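Glucose-inhibited division protein A-related protein, probable oxidoreductase (Thermus thermophilus, PDB 2CUL) binds flavin-adenine dinucleotide on a Rossmann fold and is probably an oxidoreductase related to the glucose-inhibited division protein A family. Local coordinates at residues V204-R209 / A214-E219. Sequence-based numbering, arbitrary orientation.
Sequences VGLCVR and ARMSEE. With FAD (flavin-adenine dinucleotide), chain B.
R209 reaches across to E219, its NH2 lying 2.8 Å from E219 OE1 in a salt bridge whose hydrogen bond is weak, with an N-H...O angle of 141°. The carboxylate sits at the guanidinium edge, but the two planes are turned 64° apart, which rules out a flat two-pronged pairing. Over one guanidinium face comes R215, edge first, with its NH2 3.7 Å from R209 CZ. Two like charges thus lie close, probably eased by E219 and by E190, which takes R209 NH1. With an alanine at R209, E219 and E190 would each probably lose a charged mate, and the NH2 of R215 the face it points at. E219 OE1 also accepts from a water that in turn accepts from G205 N, tying the helix side chain to the loop backbone. Nearer the cofactor, M216 starts with CG anti to its carbonyl carbon (chi1 -64°) and the chain bends at chi2, bringing SD to 3.2 Å from L206 N. L206 N donates to FAD O2P at 2.9 Å, while M216 CG packs 3.4 Å from FAD O5'. The loop 204-209 leaves edge strand 201-203 of the Rossmann-type sheet and leads into helix 213-230, the two meeting beside the FAD pyrophosphate, with W188 of strand 188-189 against R209 and E219.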
ATOM      1  N   VAL A 204       2.647   4.840  -4.190  1.00  6.42           N
ATOM      2  CA  VAL A 204       2.869   5.621  -2.979  1.00  5.65           C
ATOM      3  C   VAL A 204       3.428   4.747  -1.860  1.00  8.17           C
ATOM      4  O   VAL A 204       3.249   3.532  -1.867  1.00  7.80           O
ATOM      5  CB  VAL A 204       1.536   6.270  -2.513  1.00  7.27           C
ATOM      6  CG1 VAL A 204       0.554   5.194  -2.067  1.00  8.54           C
ATOM      7  CG2 VAL A 204       1.784   7.256  -1.395  1.00  8.58           C
ATOM      8  N   GLY A 205       4.124   5.371  -0.914  1.00  7.24           N
ATOM      9  CA  GLY A 205       4.662   4.625   0.207  1.00  8.37           C
ATOM     10  C   GLY A 205       6.023   4.006  -0.011  1.00  7.99           C
ATOM     11  O   GLY A 205       6.773   4.403  -0.903  1.00  9.32           O
ATOM     12  N   LEU A 206       6.324   3.006   0.810  1.00  7.36           N
ATOM     13  CA  LEU A 206       7.610   2.328   0.767  1.00  6.58           C
ATOM     14  C   LEU A 206       7.962   1.696  -0.576  1.00  8.35           C
ATOM     15  O   LEU A 206       9.146   1.561  -0.895  1.00  9.96           O
ATOM     16  CB  LEU A 206       7.673   1.263   1.866  1.00 10.02           C
ATOM     17  CG  LEU A 206       9.086   1.016   2.401  1.00  7.32           C
ATOM     18  CD1 LEU A 206       9.499   2.201   3.265  1.00  9.79           C
ATOM     19  CD2 LEU A 206       9.130  -0.277   3.206  1.00  7.90           C
ATOM     20  N   CYS A 207       6.966   1.305  -1.367  1.00  6.87           N
ATOM     21  CA  CYS A 207       7.294   0.690  -2.649  1.00  7.77           C
ATOM     22  C   CYS A 207       7.911   1.689  -3.632  1.00  9.75           C
ATOM     23  O   CYS A 207       8.377   1.295  -4.699  1.00  9.39           O
ATOM     24  CB  CYS A 207       6.072  -0.027  -3.265  1.00  7.55           C
ATOM     25  SG  CYS A 207       4.775   0.983  -4.022  1.00  8.94           S
ATOM     26  N   VAL A 208       7.932   2.974  -3.269  1.00  9.31           N
ATOM     27  CA  VAL A 208       8.554   3.989  -4.130  1.00  9.65           C
ATOM     28  C   VAL A 208       9.584   4.861  -3.411  1.00 10.57           C
ATOM     29  O   VAL A 208      10.524   5.353  -4.033  1.00 10.65           O
ATOM     30  CB  VAL A 208       7.517   4.924  -4.811  1.00 12.06           C
ATOM     31  CG1 VAL A 208       6.785   4.168  -5.897  1.00 15.93           C
ATOM     32  CG2 VAL A 208       6.542   5.477  -3.796  1.00 13.93           C
ATOM     33  N   ARG A 209       9.414   5.059  -2.107  1.00  9.21           N
ATOM     34  CA  ARG A 209      10.362   5.875  -1.351  1.00 11.93           C
ATOM     35  C   ARG A 209      10.392   5.481   0.117  1.00 13.27           C
ATOM     36  O   ARG A 209       9.357   5.163   0.706  1.00 11.17           O
ATOM     37  CB  ARG A 209      10.014   7.360  -1.484  1.00 15.46           C
ATOM     38  CG  ARG A 209      10.984   8.279  -0.757  1.00 23.07           C
ATOM     39  CD  ARG A 209      10.893   9.707  -1.270  1.00 28.77           C
ATOM     40  NE  ARG A 209       9.550  10.262  -1.139  1.00 29.94           N
ATOM     41  CZ  ARG A 209       9.196  11.466  -1.579  1.00 31.70           C
ATOM     42  NH1 ARG A 209      10.087  12.244  -2.179  1.00 30.60           N
ATOM     43  NH2 ARG A 209       7.952  11.890  -1.421  1.00 24.25           N
ATOM     44  N   ALA A 214       4.792   7.968   9.887  1.00  8.88           N
ATOM     45  CA  ALA A 214       4.293   9.312   9.617  1.00  8.26           C
ATOM     46  C   ALA A 214       4.528   9.737   8.174  1.00  8.50           C
ATOM     47  O   ALA A 214       3.682  10.393   7.570  1.00  8.54           O
ATOM     48  CB  ALA A 214       4.939  10.315  10.574  1.00  8.24           C
ATOM     49  N   ARG A 215       5.680   9.362   7.623  1.00  7.88           N
ATOM     50  CA  ARG A 215       6.017   9.701   6.246  1.00  7.90           C
ATOM     51  C   ARG A 215       5.059   8.978   5.302  1.00  8.60           C
ATOM     52  O   ARG A 215       4.582   9.551   4.321  1.00  8.71           O
ATOM     53  CB  ARG A 215       7.457   9.286   5.946  1.00 11.46           C
ATOM     54  CG  ARG A 215       7.951   9.683   4.567  1.00 20.13           C
ATOM     55  CD  ARG A 215       8.318  11.157   4.511  1.00 28.20           C
ATOM     56  NE  ARG A 215       8.856  11.526   3.204  1.00 34.73           N
ATOM     57  CZ  ARG A 215       9.497  12.661   2.953  1.00 39.48           C
ATOM     58  NH1 ARG A 215       9.684  13.549   3.921  1.00 41.84           N
ATOM     59  NH2 ARG A 215       9.952  12.911   1.733  1.00 44.31           N
ATOM     60  N   MET A 216       4.783   7.711   5.600  1.00  7.33           N
ATOM     61  CA  MET A 216       3.865   6.921   4.784  1.00  5.92           C
ATOM     62  C   MET A 216       2.500   7.592   4.796  1.00  7.97           C
ATOM     63  O   MET A 216       1.850   7.731   3.759  1.00  8.36           O
ATOM     64  CB  MET A 216       3.738   5.503   5.342  1.00  7.31           C
ATOM     65  CG  MET A 216       5.025   4.694   5.309  1.00  5.41           C
ATOM     66  SD  MET A 216       5.662   4.425   3.631  1.00  9.10           S
ATOM     67  CE  MET A 216       7.009   5.625   3.600  1.00  9.30           C
ATOM     68  N   SER A 217       2.073   8.010   5.983  1.00  8.41           N
ATOM     69  CA  SER A 217       0.788   8.677   6.152  1.00  5.94           C
ATOM     70  C   SER A 217       0.749  10.011   5.406  1.00  9.64           C
ATOM     71  O   SER A 217      -0.222  10.307   4.710  1.00  9.98           O
ATOM     72  CB  SER A 217       0.513   8.900   7.642  1.00 10.16           C
ATOM     73  OG  SER A 217      -0.670   9.656   7.833  1.00  7.83           O
ATOM     74  N   GLU A 218       1.799  10.818   5.554  1.00  8.14           N
ATOM     75  CA  GLU A 218       1.856  12.108   4.873  1.00  8.25           C
ATOM     76  C   GLU A 218       1.822  11.909   3.363  1.00  9.39           C
ATOM     77  O   GLU A 218       1.172  12.668   2.641  1.00 10.36           O
ATOM     78  CB  GLU A 218       3.126  12.863   5.274  1.00 10.16           C
ATOM     79  CG  GLU A 218       3.207  13.121   6.764  1.00 14.57           C
ATOM     80  CD  GLU A 218       4.552  13.666   7.199  1.00 19.06           C
ATOM     81  OE1 GLU A 218       5.572  13.325   6.560  1.00 15.47           O
ATOM     82  OE2 GLU A 218       4.588  14.422   8.193  1.00 24.27           O
ATOM     83  N   GLU A 219       2.513  10.881   2.883  1.00  9.42           N
ATOM     84  CA  GLU A 219       2.529  10.612   1.453  1.00 10.35           C
ATOM     85  C   GLU A 219       1.158  10.184   0.948  1.00  9.92           C
ATOM     86  O   GLU A 219       0.741  10.589  -0.134  1.00  8.55           O
ATOM     87  CB  GLU A 219       3.586   9.558   1.125  1.00  8.02           C
ATOM     88  CG  GLU A 219       4.992  10.135   1.130  1.00  9.03           C
ATOM     89  CD  GLU A 219       5.188  11.142   0.010  1.00  9.79           C
ATOM     90  OE1 GLU A 219       5.428  10.713  -1.136  1.00 12.09           O
ATOM     91  OE2 GLU A 219       5.084  12.361   0.269  1.00 12.02           O
TER
HETATM   92  PA  FAD B 301       2.620  -1.591   4.314  1.00  7.35           P
HETATM   93  O1A FAD B 301       3.537  -2.730   4.472  1.00  7.04           O
HETATM   94  O2A FAD B 301       2.133  -0.866   5.516  1.00  9.30           O
HETATM   95  O5B FAD B 301       1.332  -2.059   3.498  1.00  7.46           O
HETATM   96  C5B FAD B 301       1.480  -2.789   2.279  1.00  6.88           C
HETATM   97  C4B FAD B 301       0.171  -3.543   2.083  1.00  6.31           C
HETATM   98  O4B FAD B 301       0.150  -4.000   0.731  1.00  6.30           O
HETATM   99  C3B FAD B 301       0.016  -4.795   2.969  1.00  8.52           C
HETATM  100  O3B FAD B 301      -1.229  -4.824   3.634  1.00 11.66           O
HETATM  101  C2B FAD B 301       0.204  -5.923   1.998  1.00  9.58           C
HETATM  102  O2B FAD B 301      -0.356  -7.160   2.372  1.00 10.34           O
HETATM  103  C1B FAD B 301      -0.376  -5.319   0.722  1.00  9.36           C
HETATM  104  N9A FAD B 301       0.053  -5.960  -0.519  1.00  8.53           N
HETATM  105  C8A FAD B 301       1.342  -6.098  -0.980  1.00  7.89           C
HETATM  106  N7A FAD B 301       1.394  -6.728  -2.147  1.00  8.94           N
HETATM  107  C5A FAD B 301       0.076  -7.006  -2.450  1.00  7.81           C
HETATM  108  C6A FAD B 301      -0.524  -7.658  -3.554  1.00  7.36           C
HETATM  109  N6A FAD B 301       0.155  -8.150  -4.575  1.00  8.21           N
HETATM  110  N1A FAD B 301      -1.905  -7.775  -3.551  1.00  8.14           N
HETATM  111  C2A FAD B 301      -2.638  -7.270  -2.501  1.00  8.34           C
HETATM  112  N3A FAD B 301      -2.119  -6.637  -1.416  1.00  6.27           N
HETATM  113  C4A FAD B 301      -0.762  -6.533  -1.439  1.00  7.51           C
HETATM  114  N1  FAD B 301       8.588   2.432  10.097  1.00  8.31           N
HETATM  115  C2  FAD B 301       8.335   2.887  11.371  1.00 10.43           C
HETATM  116  O2  FAD B 301       7.886   3.991  11.562  1.00 11.25           O
HETATM  117  N3  FAD B 301       8.608   2.036  12.452  1.00 10.27           N
HETATM  118  C4  FAD B 301       9.122   0.763  12.329  1.00 12.94           C
HETATM  119  O4  FAD B 301       9.341   0.058  13.338  1.00 14.37           O
HETATM  120  C4X FAD B 301       9.386   0.299  11.024  1.00 11.20           C
HETATM  121  N5  FAD B 301       9.912  -0.969  10.821  1.00  8.90           N
HETATM  122  C5X FAD B 301      10.174  -1.429   9.544  1.00  7.34           C
HETATM  123  C6  FAD B 301      10.703  -2.707   9.366  1.00  9.40           C
HETATM  124  C7  FAD B 301      10.983  -3.233   8.091  1.00 11.64           C
HETATM  125  C7M FAD B 301      11.550  -4.626   7.973  1.00 12.23           C
HETATM  126  C8  FAD B 301      10.707  -2.410   6.940  1.00 10.49           C
HETATM  127  C8M FAD B 301      10.969  -2.898   5.541  1.00 11.13           C
HETATM  128  C9  FAD B 301      10.176  -1.107   7.103  1.00 10.57           C
HETATM  129  C9A FAD B 301       9.897  -0.587   8.395  1.00  9.12           C
HETATM  130  N10 FAD B 301       9.354   0.730   8.608  1.00  7.30           N
HETATM  131  C10 FAD B 301       9.102   1.172   9.919  1.00 10.25           C
HETATM  132  C1' FAD B 301       9.058   1.672   7.455  1.00  8.29           C
HETATM  133  C2' FAD B 301       7.588   1.917   7.045  1.00  8.60           C
HETATM  134  O2' FAD B 301       6.983   2.777   7.973  1.00  8.92           O
HETATM  135  C3' FAD B 301       6.768   0.614   6.953  1.00  9.38           C
HETATM  136  O3' FAD B 301       7.341  -0.291   6.011  1.00  9.50           O
HETATM  137  C4' FAD B 301       5.313   0.850   6.500  1.00  9.60           C
HETATM  138  O4' FAD B 301       4.519  -0.315   6.715  1.00  8.11           O
HETATM  139  C5' FAD B 301       5.311   1.246   5.011  1.00  8.71           C
HETATM  140  O5' FAD B 301       3.965   1.517   4.588  1.00  7.20           O
HETATM  141  P   FAD B 301       3.381   0.998   3.208  1.00  7.81           P
HETATM  142  O1P FAD B 301       2.012   1.539   3.163  1.00  7.40           O
HETATM  143  O2P FAD B 301       4.285   1.370   2.068  1.00  8.29           O
HETATM  144  O3P FAD B 301       3.374  -0.573   3.315  1.00  6.38           O
HETATM  145  O   HOH W   1       5.433   8.103  -1.694  1.00 10.30           O